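Local structure of geranyltranstransferase (Agrobacterium tumefaciens, 2H8O) at residues S121-D126 with P140-K145; A179-S184 with L226-E231; D262-L267 with A296-K301. The protein probably catalyses the condensation of geranyl diphosphate with isopentenyl diphosphate to give farnesyl diphosphate, as a two-chain prenyltransferase of the polyprenyl synthetase family. One frame throughout, in Å; residues are numbered along the deposited sequence. Where two conformers were deposited one is given.

Contact 1: residues S121-D126 with P140-K145; sequences SLVHDD and PTVHRK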
loop_
_atom_site.group_PDB
_atom_site.type_symbol
_atom_site.label_atom_id
_atom_site.label_comp_id
_atom_site.label_asym_id
_atom_site.label_seq_id
_atom_site.Cartn_x
_atom_site.Cartn_y
_atom_site.Cartn_z
ATOM N N SER A 121 10.407 -1.079 0.726
ATOM C CA SER A 121 10.883 -0.744 2.059
ATOM C C SER A 121 12.344 -0.286 2.007
ATOM O O SER A 121 12.740 0.610 2.755
ATOM C CB SER A 121 10.675 -1.917 3.012
ATOM O OG SER A 121 11.641 -2.944 2.860
ATOM N N LEU A 122 13.128 -0.867 1.099
ATOM C CA LEU A 122 14.546 -0.524 0.983
ATOM C C LEU A 122 14.690 0.861 0.351
ATOM O O LEU A 122 15.513 1.667 0.785
ATOM C CB LEU A 122 15.281 -1.545 0.127
ATOM C CG LEU A 122 15.175 -3.013 0.517
ATOM C CD1 LEU A 122 15.907 -3.895 -0.499
ATOM C CD2 LEU A 122 15.667 -3.264 1.934
ATOM N N VAL A 123 13.896 1.138 -0.678
ATOM C CA VAL A 123 13.914 2.441 -1.340
ATOM C C VAL A 123 13.643 3.566 -0.348
ATOM O O VAL A 123 14.359 4.570 -0.306
ATOM C CB VAL A 123 12.889 2.501 -2.492
ATOM C CG1 VAL A 123 12.797 3.940 -3.108
ATOM C CG2 VAL A 123 13.261 1.476 -3.551
ATOM N N HIS A 124 12.637 3.375 0.504
ATOM C CA HIS A 124 12.370 4.384 1.529
ATOM C C HIS A 124 13.433 4.400 2.622
ATOM O O HIS A 124 13.837 5.465 3.061
ATOM C CB HIS A 124 11.000 4.194 2.156
ATOM C CG HIS A 124 9.838 4.705 1.348
ATOM N ND1 HIS A 124 9.909 5.183 0.053
ATOM C CD2 HIS A 124 8.536 4.758 1.686
ATOM C CE1 HIS A 124 8.685 5.505 -0.358
ATOM N NE2 HIS A 124 7.837 5.257 0.616
ATOM N N ASP A 125 13.868 3.238 3.093
ATOM C CA ASP A 125 14.874 3.206 4.173
ATOM C C ASP A 125 16.198 3.835 3.764
ATOM O O ASP A 125 16.916 4.370 4.607
ATOM C CB ASP A 125 15.133 1.778 4.657
ATOM C CG ASP A 125 15.987 1.741 5.912
ATOM O OD1 ASP A 125 15.688 2.478 6.873
ATOM O OD2 ASP A 125 16.965 0.985 5.941
ATOM N N ASP A 126 16.535 3.772 2.477
ATOM C CA ASP A 126 17.799 4.350 1.994
ATOM C C ASP A 126 17.778 5.893 2.006
ATOM O O ASP A 126 18.832 6.544 1.954
ATOM C CB ASP A 126 18.119 3.873 0.570
ATOM C CG ASP A 126 18.553 2.419 0.513
ATOM O OD1 ASP A 126 19.049 1.888 1.532
ATOM O OD2 ASP A 126 18.393 1.789 -0.556
ATOM N N PRO A 140 24.024 2.755 -7.190
ATOM C CA PRO A 140 23.425 3.925 -6.564
ATOM C C PRO A 140 22.028 3.580 -6.060
ATOM O O PRO A 140 21.317 2.788 -6.665
ATOM C CB PRO A 140 23.347 4.953 -7.699
ATOM C CG PRO A 140 23.449 4.145 -8.947
ATOM C CD PRO A 140 24.280 2.973 -8.623
ATOM N N THR A 141 21.669 4.152 -4.931
ATOM C CA THR A 141 20.314 4.025 -4.443
ATOM C C THR A 141 19.359 4.828 -5.332
ATOM O O THR A 141 19.756 5.658 -6.128
ATOM C CB THR A 141 20.225 4.471 -2.986
ATOM O OG1 THR A 141 20.888 5.718 -2.839
ATOM C CG2 THR A 141 20.887 3.447 -2.062
ATOM N N VAL A 142 18.064 4.564 -5.197
ATOM C CA VAL A 142 17.100 5.175 -6.104
ATOM C C VAL A 142 17.133 6.699 -6.021
ATOM O O VAL A 142 17.069 7.359 -7.056
ATOM C CB VAL A 142 15.662 4.616 -5.893
ATOM C CG1 VAL A 142 14.640 5.404 -6.712
ATOM C CG2 VAL A 142 15.628 3.147 -6.257
ATOM N N HIS A 143 17.259 7.267 -4.820
ATOM C CA HIS A 143 17.242 8.742 -4.690
ATOM C C HIS A 143 18.503 9.384 -5.269
ATOM O O HIS A 143 18.473 10.543 -5.677
ATOM C CB HIS A 143 17.010 9.226 -3.242
ATOM C CG HIS A 143 18.052 8.775 -2.276
ATOM N ND1 HIS A 143 18.014 7.527 -1.699
ATOM C CD2 HIS A 143 19.169 9.384 -1.795
ATOM C CE1 HIS A 143 19.057 7.384 -0.902
ATOM N NE2 HIS A 143 19.774 8.492 -0.939
ATOM N N ARG A 144 19.588 8.621 -5.316
ATOM C CA ARG A 144 20.847 9.087 -5.920
ATOM C C ARG A 144 20.806 9.016 -7.443
ATOM O O ARG A 144 21.212 9.965 -8.115
ATOM C CB ARG A 144 22.023 8.279 -5.372
ATOM C CG ARG A 144 22.232 8.487 -3.890
ATOM C CD ARG A 144 23.003 9.737 -3.609
ATOM N NE ARG A 144 24.373 9.585 -4.087
ATOM C CZ ARG A 144 25.309 10.529 -4.037
ATOM N NH1 ARG A 144 25.039 11.727 -3.522
ATOM N NH2 ARG A 144 26.520 10.271 -4.508
ATOM N N LYS A 145 20.315 7.913 -7.996
ATOM C CA LYS A 145 20.206 7.763 -9.452
ATOM C C LYS A 145 19.114 8.660 -10.071
ATOM O O LYS A 145 19.262 9.167 -11.194
ATOM C CB LYS A 145 19.965 6.289 -9.803
ATOM C CG LYS A 145 19.869 6.005 -11.293
ATOM C CD LYS A 145 19.947 4.515 -11.578
ATOM C CE LYS A 145 19.947 4.241 -13.095
ATOM N NZ LYS A 145 21.258 4.520 -13.751
HETATM O O HOH W 1 16.131 5.445 -2.207
HETATM O O HOH W 2 17.275 2.909 -2.818
#
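The imidazole of H143 meets D126 largely through its CE1 corner. In the plane of the ring, at its edge, lie the CB of D126 and a bridging water, while the backbone O of D126 approaches obliquely, 3.0 Å from H143 CE1. The first torsion of H143 (chi1 60°) sets CG between its own backbone N and carbonyl carbon, which swings the ring over toward the aspartate. That water sits 2.9 Å from H143 ND1 and donates to V123 O at 2.7 Å, tying the histidine to the backbone of helix 104-125.

The second flat group, the D126 carboxylate, has the methyl of T141 packed beside it, with D126 OD2 3.4 Å from T141 CG2. The polar bonds of D126 OD2 are a salt bridge to R136 and a second water, which donates to it at 2.8 Å and accepts from V142 N at 3.0 Å. T141 occupies the N-cap position of helix 142-145 without a side-chain capping bond; its OG1 is bonded to D133 O. V123 and V142 add an apolar contact, CG2 to CG2 at 4.0 Å.

D125, D126 and D131 spell the DDxxxxD signature of prenyltransferases, which in relatives binds the magnesium ions of the allylic diphosphate. The short helix 142-145 follows the hairpin of strands 135-136 and 139-140; A151 of helix 148-167 touches V123, V142 and H143, and helix 71-82 covers V142 through A76 and H79.

Contact 2: residues A179-S184 with L226-E231; sequences AALVIS and LRFACE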
loop_
_atom_site.group_PDB
_atom_site.type_symbol
_atom_site.label_atom_id
_atom_site.label_comp_id
_atom_site.label_asym_id
_atom_site.label_seq_id
_atom_site.Cartn_x
_atom_site.Cartn_y
_atom_site.Cartn_z
ATOM N N ALA A 179 -8.215 -12.248 -0.400
ATOM C CA ALA A 179 -8.559 -11.359 0.740
ATOM C C ALA A 179 -7.726 -11.692 1.966
ATOM O O ALA A 179 -7.188 -10.806 2.619
ATOM C CB ALA A 179 -10.055 -11.411 1.062
ATOM N N ALA A 180 -7.598 -12.987 2.274
ATOM C CA ALA A 180 -6.794 -13.420 3.419
ATOM C C ALA A 180 -5.346 -12.973 3.294
ATOM O O ALA A 180 -4.718 -12.557 4.262
ATOM C CB ALA A 180 -6.857 -14.937 3.552
ATOM N N LEU A 181 -4.802 -13.062 2.085
ATOM C CA LEU A 181 -3.431 -12.640 1.830
ATOM C C LEU A 181 -3.283 -11.126 1.954
ATOM O O LEU A 181 -2.260 -10.651 2.436
ATOM C CB LEU A 181 -3.011 -13.057 0.424
ATOM C CG LEU A 181 -2.702 -14.536 0.208
ATOM C CD1 LEU A 181 -2.509 -14.815 -1.264
ATOM C CD2 LEU A 181 -1.481 -14.956 0.973
ATOM N N VAL A 182 -4.262 -10.366 1.470
ATOM C CA VAL A 182 -4.208 -8.906 1.565
ATOM C C VAL A 182 -4.164 -8.500 3.051
ATOM O O VAL A 182 -3.336 -7.668 3.465
ATOM C CB VAL A 182 -5.376 -8.232 0.836
ATOM C CG1 VAL A 182 -5.438 -6.710 1.175
ATOM C CG2 VAL A 182 -5.272 -8.434 -0.712
ATOM N N ILE A 183 -5.028 -9.109 3.850
ATOM C CA ILE A 183 -5.039 -8.849 5.304
ATOM C C ILE A 183 -3.688 -9.226 5.903
ATOM O O ILE A 183 -3.066 -8.439 6.607
ATOM C CB ILE A 183 -6.188 -9.603 6.036
ATOM C CG1 ILE A 183 -7.568 -9.193 5.504
ATOM C CG2 ILE A 183 -6.096 -9.402 7.560
ATOM C CD1 ILE A 183 -8.644 -10.223 5.853
ATOM N N SER A 184 -3.218 -10.435 5.616
ATOM C CA SER A 184 -1.982 -10.928 6.216
ATOM C C SER A 184 -0.790 -10.039 5.840
ATOM O O SER A 184 0.063 -9.717 6.687
ATOM C CB SER A 184 -1.742 -12.368 5.754
ATOM O OG SER A 184 -0.622 -12.947 6.376
ATOM N N LEU A 226 9.008 -12.348 6.728
ATOM C CA LEU A 226 9.473 -13.756 6.611
ATOM C C LEU A 226 8.409 -14.734 7.137
ATOM O O LEU A 226 8.161 -15.780 6.539
ATOM C CB LEU A 226 10.847 -13.931 7.265
ATOM C CG LEU A 226 11.984 -13.154 6.580
ATOM C CD1 LEU A 226 13.194 -13.028 7.527
ATOM C CD2 LEU A 226 12.370 -13.793 5.226
ATOM N N ARG A 227 7.758 -14.372 8.235
ATOM C CA ARG A 227 6.580 -15.068 8.734
ATOM C C ARG A 227 5.486 -15.149 7.663
ATOM O O ARG A 227 4.972 -16.227 7.344
ATOM C CB ARG A 227 6.071 -14.352 10.003
ATOM C CG ARG A 227 4.812 -14.937 10.604
ATOM C CD ARG A 227 4.205 -13.965 11.631
ATOM N NE ARG A 227 3.493 -12.869 10.969
ATOM C CZ ARG A 227 3.364 -11.628 11.428
ATOM N NH1 ARG A 227 3.955 -11.243 12.554
ATOM N NH2 ARG A 227 2.671 -10.746 10.716
ATOM N N PHE A 228 5.148 -13.992 7.104
ATOM C CA PHE A 228 4.156 -13.911 6.057
ATOM C C PHE A 228 4.553 -14.813 4.870
ATOM O O PHE A 228 3.705 -15.509 4.309
ATOM C CB PHE A 228 3.975 -12.471 5.569
ATOM C CG PHE A 228 3.175 -12.384 4.300
ATOM C CD1 PHE A 228 1.787 -12.340 4.327
ATOM C CD2 PHE A 228 3.809 -12.406 3.073
ATOM C CE1 PHE A 228 1.060 -12.319 3.148
ATOM C CE2 PHE A 228 3.084 -12.390 1.883
ATOM C CZ PHE A 228 1.715 -12.347 1.916
ATOM N N ALA A 229 5.819 -14.783 4.461
ATOM C CA ALA A 229 6.237 -15.544 3.273
ATOM C C ALA A 229 5.891 -17.024 3.399
ATOM O O ALA A 229 5.439 -17.659 2.464
ATOM C CB ALA A 229 7.728 -15.387 3.051
ATOM N N CYS A 230 6.109 -17.557 4.585
ATOM C CA CYS A 230 5.869 -18.974 4.854
ATOM C C CYS A 230 4.403 -19.266 5.073
ATOM O O CYS A 230 3.874 -20.226 4.546
ATOM C CB CYS A 230 6.670 -19.396 6.060
ATOM S SG CYS A 230 8.468 -19.340 5.740
ATOM N N GLU A 231 3.745 -18.424 5.863
ATOM C CA GLU A 231 2.314 -18.590 6.115
ATOM C C GLU A 231 1.494 -18.474 4.831
ATOM O O GLU A 231 0.483 -19.157 4.662
ATOM C CB GLU A 231 1.824 -17.613 7.203
ATOM C CG GLU A 231 0.371 -17.852 7.647
ATOM C CD GLU A 231 -0.104 -16.908 8.723
ATOM O OE1 GLU A 231 0.685 -16.060 9.163
ATOM O OE2 GLU A 231 -1.270 -17.042 9.157
HETATM O O HOH W 3 0.589 -11.369 8.694
HETATM O O HOH W 4 0.619 -15.251 4.936
#
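Van der Waals contact between helices 175-189 and 211-237 centres on F228, whose ring edge meets S184, with L181 also touching the ring. The CB of S184 lies in the plane of the ring, 3.8 Å from F228 CD1, and L181 adds a methyl, its CD2 reaching F228 CZ at 4.2 Å. The serine hydroxyl comes to the same edge, near the ring plane, with S184 OG 3.2 Å from F228 CD1. With CG anti to the backbone N (chi1 168°), F228 is sent across the gap, and L185 and A188 of helix 175-189 give it further cover.

Such a pair, almost antiparallel at 167° with segment axes 11.0 Å apart, belongs to the all-helical isoprenoid synthase fold, in which long helices pack side by side. F228 and two waters lie between the helices.

Water-mediated bonds make up the polar part, and S184 OG takes part in both bridges. One water donates to S184 O at 2.7 Å, also bonds OG, and accepts from R227 NH2 at 3.0 Å; the other joins OG to F228 O, to which it donates at 3.2 Å. The carboxylate of E231, buried beside the serine, forms salt bridges with R244 and R248 of helix 241-267; R227 NH2, besides its water, has a long, weak ion pair with D65 of the second subunit, where D65 also packs on S184.

Contact 3: residues D262-L267 with A296-K301; sequences DDLLDL and AWAREK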
loop_
_atom_site.group_PDB
_atom_site.type_symbol
_atom_site.label_atom_id
_atom_site.label_comp_id
_atom_site.label_asym_id
_atom_site.label_seq_id
_atom_site.Cartn_x
_atom_site.Cartn_y
_atom_site.Cartn_z
ATOM N N ASP A 262 22.487 -12.446 10.944
ATOM C CA ASP A 262 22.909 -11.164 10.385
ATOM C C ASP A 262 23.679 -10.352 11.416
ATOM O O ASP A 262 24.733 -9.785 11.104
ATOM C CB ASP A 262 21.716 -10.356 9.870
ATOM C CG ASP A 262 22.117 -9.353 8.808
ATOM O OD1 ASP A 262 22.623 -9.794 7.750
ATOM O OD2 ASP A 262 21.939 -8.134 9.027
ATOM N N ASP A 263 23.163 -10.302 12.644
ATOM C CA ASP A 263 23.825 -9.560 13.707
ATOM C C ASP A 263 25.152 -10.215 14.099
ATOM O O ASP A 263 26.098 -9.517 14.440
ATOM C CB ASP A 263 22.905 -9.393 14.925
ATOM C CG ASP A 263 21.730 -8.464 14.648
ATOM O OD1 ASP A 263 21.856 -7.559 13.791
ATOM O OD2 ASP A 263 20.672 -8.638 15.289
ATOM N N LEU A 264 25.222 -11.547 14.035
ATOM C CA LEU A 264 26.487 -12.272 14.243
ATOM C C LEU A 264 27.515 -11.947 13.155
ATOM O O LEU A 264 28.679 -11.686 13.464
ATOM C CB LEU A 264 26.272 -13.792 14.265
ATOM C CG LEU A 264 25.972 -14.502 15.583
ATOM C CD1 LEU A 264 27.022 -14.161 16.670
ATOM C CD2 LEU A 264 24.596 -14.168 16.074
ATOM N N LEU A 265 27.090 -12.001 11.894
ATOM C CA LEU A 265 27.958 -11.657 10.757
ATOM C C LEU A 265 28.602 -10.298 10.968
ATOM O O LEU A 265 29.821 -10.164 10.886
ATOM C CB LEU A 265 27.181 -11.624 9.433
ATOM C CG LEU A 265 26.931 -12.928 8.679
ATOM C CD1 LEU A 265 26.161 -12.640 7.381
ATOM C CD2 LEU A 265 28.243 -13.646 8.385
ATOM N N ASP A 266 27.771 -9.293 11.237
ATOM C CA ASP A 266 28.256 -7.939 11.479
ATOM C C ASP A 266 29.242 -7.910 12.653
ATOM O O ASP A 266 30.282 -7.256 12.575
ATOM C CB ASP A 266 27.083 -6.979 11.738
ATOM C CG ASP A 266 26.255 -6.706 10.488
ATOM O OD1 ASP A 266 26.678 -7.087 9.372
ATOM O OD2 ASP A 266 25.167 -6.104 10.622
ATOM N N LEU A 267 28.919 -8.629 13.727
ATOM C CA LEU A 267 29.803 -8.719 14.891
ATOM C C LEU A 267 31.182 -9.193 14.455
ATOM O O LEU A 267 32.182 -8.517 14.699
ATOM C CB LEU A 267 29.230 -9.671 15.950
ATOM C CG LEU A 267 30.144 -10.029 17.131
ATOM C CD1 LEU A 267 30.405 -8.806 17.991
ATOM C CD2 LEU A 267 29.540 -11.150 17.962
ATOM N N ALA A 296 28.347 -16.462 22.087
ATOM C CA ALA A 296 28.139 -17.873 22.432
ATOM C C ALA A 296 26.650 -18.188 22.609
ATOM O O ALA A 296 26.160 -19.219 22.127
ATOM C CB ALA A 296 28.919 -18.238 23.699
ATOM N N TRP A 297 25.936 -17.293 23.287
ATOM C CA TRP A 297 24.496 -17.443 23.463
ATOM C C TRP A 297 23.813 -17.426 22.094
ATOM O O TRP A 297 22.949 -18.250 21.811
ATOM C CB TRP A 297 23.926 -16.321 24.341
ATOM C CG TRP A 297 22.433 -16.386 24.461
ATOM C CD1 TRP A 297 21.711 -17.023 25.436
ATOM C CD2 TRP A 297 21.477 -15.814 23.563
ATOM N NE1 TRP A 297 20.364 -16.875 25.195
ATOM C CE2 TRP A 297 20.192 -16.137 24.054
ATOM C CE3 TRP A 297 21.582 -15.055 22.396
ATOM C CZ2 TRP A 297 19.021 -15.726 23.412
ATOM C CZ3 TRP A 297 20.415 -14.647 21.757
ATOM C CH2 TRP A 297 19.155 -14.982 22.266
ATOM N N ALA A 298 24.217 -16.478 21.256
ATOM C CA ALA A 298 23.595 -16.297 19.942
ATOM C C ALA A 298 23.811 -17.509 19.036
ATOM O O ALA A 298 22.894 -17.950 18.347
ATOM C CB ALA A 298 24.111 -15.026 19.282
ATOM N N ARG A 299 25.017 -18.060 19.042
ATOM C CA ARG A 299 25.318 -19.199 18.185
ATOM C C ARG A 299 24.556 -20.455 18.614
ATOM O O ARG A 299 24.102 -21.226 17.770
ATOM C CB ARG A 299 26.840 -19.431 18.090
ATOM C CG ARG A 299 27.557 -18.300 17.331
ATOM C CD ARG A 299 28.979 -18.662 16.895
ATOM N NE ARG A 299 29.724 -17.482 16.446
ATOM C CZ ARG A 299 29.547 -16.847 15.281
ATOM N NH1 ARG A 299 28.646 -17.261 14.388
ATOM N NH2 ARG A 299 30.286 -15.774 14.997
ATOM N N GLU A 300 24.392 -20.650 19.919
ATOM C CA GLU A 300 23.593 -21.770 20.424
ATOM C C GLU A 300 22.103 -21.572 20.098
ATOM O O GLU A 300 21.436 -22.513 19.688
ATOM C CB GLU A 300 23.806 -21.959 21.935
ATOM C CG GLU A 300 22.805 -22.891 22.642
ATOM C CD GLU A 300 22.768 -24.309 22.078
ATOM O OE1 GLU A 300 21.744 -24.997 22.296
ATOM O OE2 GLU A 300 23.747 -24.742 21.425
ATOM N N LYS A 301 21.603 -20.354 20.273
ATOM C CA LYS A 301 20.197 -20.053 19.981
ATOM C C LYS A 301 19.892 -20.242 18.487
ATOM O O LYS A 301 18.836 -20.759 18.135
ATOM C CB LYS A 301 19.834 -18.642 20.461
ATOM C CG LYS A 301 18.372 -18.216 20.256
ATOM C CD LYS A 301 17.354 -19.171 20.917
ATOM C CE LYS A 301 17.289 -19.052 22.428
ATOM N NZ LYS A 301 16.315 -18.002 22.882
#
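L264 forks against helix 295-312: its CD2 meets A298 alone, while CD1 lies over the R299 guanidinium and also touches A298, an instance of a single branched side chain serving two neighbours at once. The CD1 branch stands over one face of the guanidinium, above the centre of the group, 3.9 Å from R299 CZ. The arginine reaches this place by lying extended from CG to NE and then turning the guanidinium at its last rotatable bond (chi4 -75°), which presents the flat of the group to the leucine. An aliphatic carbon over the face of a guanidinium leaves the N-H bonds, which lie in the group's own plane, directed elsewhere; R299 NE has E295, one turn back, as a long and weak ion-pair partner.

The CD2 branch lies alongside the methyl of A298. L264 CD2 comes within 3.4 Å of A298 CB, tighter than ordinary carbon contact, so the leucine is pressed against its neighbour with little slack. No hydrogen bond links the two segments.

D262, D263 and D266 form the DDxxD motif of the prenyltransferases, which in relatives takes part in magnesium and diphosphate binding, and L264 lies within it on the helix flank facing A298. V290 of helix 289-293 touches both L264 and A298, while L260, one turn earlier on helix 241-267, packs on A298 from the same helix as the leucine.

How the contacts relate
Contacts 1 and 3 each carry one of the two aspartate-rich motifs of the family, and their nearest atoms are about 11 Å apart although their centres are separated by 28 Å. As in other farnesyl diphosphate synthases, the gap between the two motifs is consistent with the metal-dependent diphosphate site. Contact 2 lies across the centre of the chain from contact 1, 25 Å away between centres; five of its residues lie within reach of the second subunit, against one in contact 1. It is joined to contact 3 by sequence: helix 211-237 is followed by helix 241-267, which carries segment 262-267, and the nearest atoms of contacts 2 and 3 are about 9 Å apart.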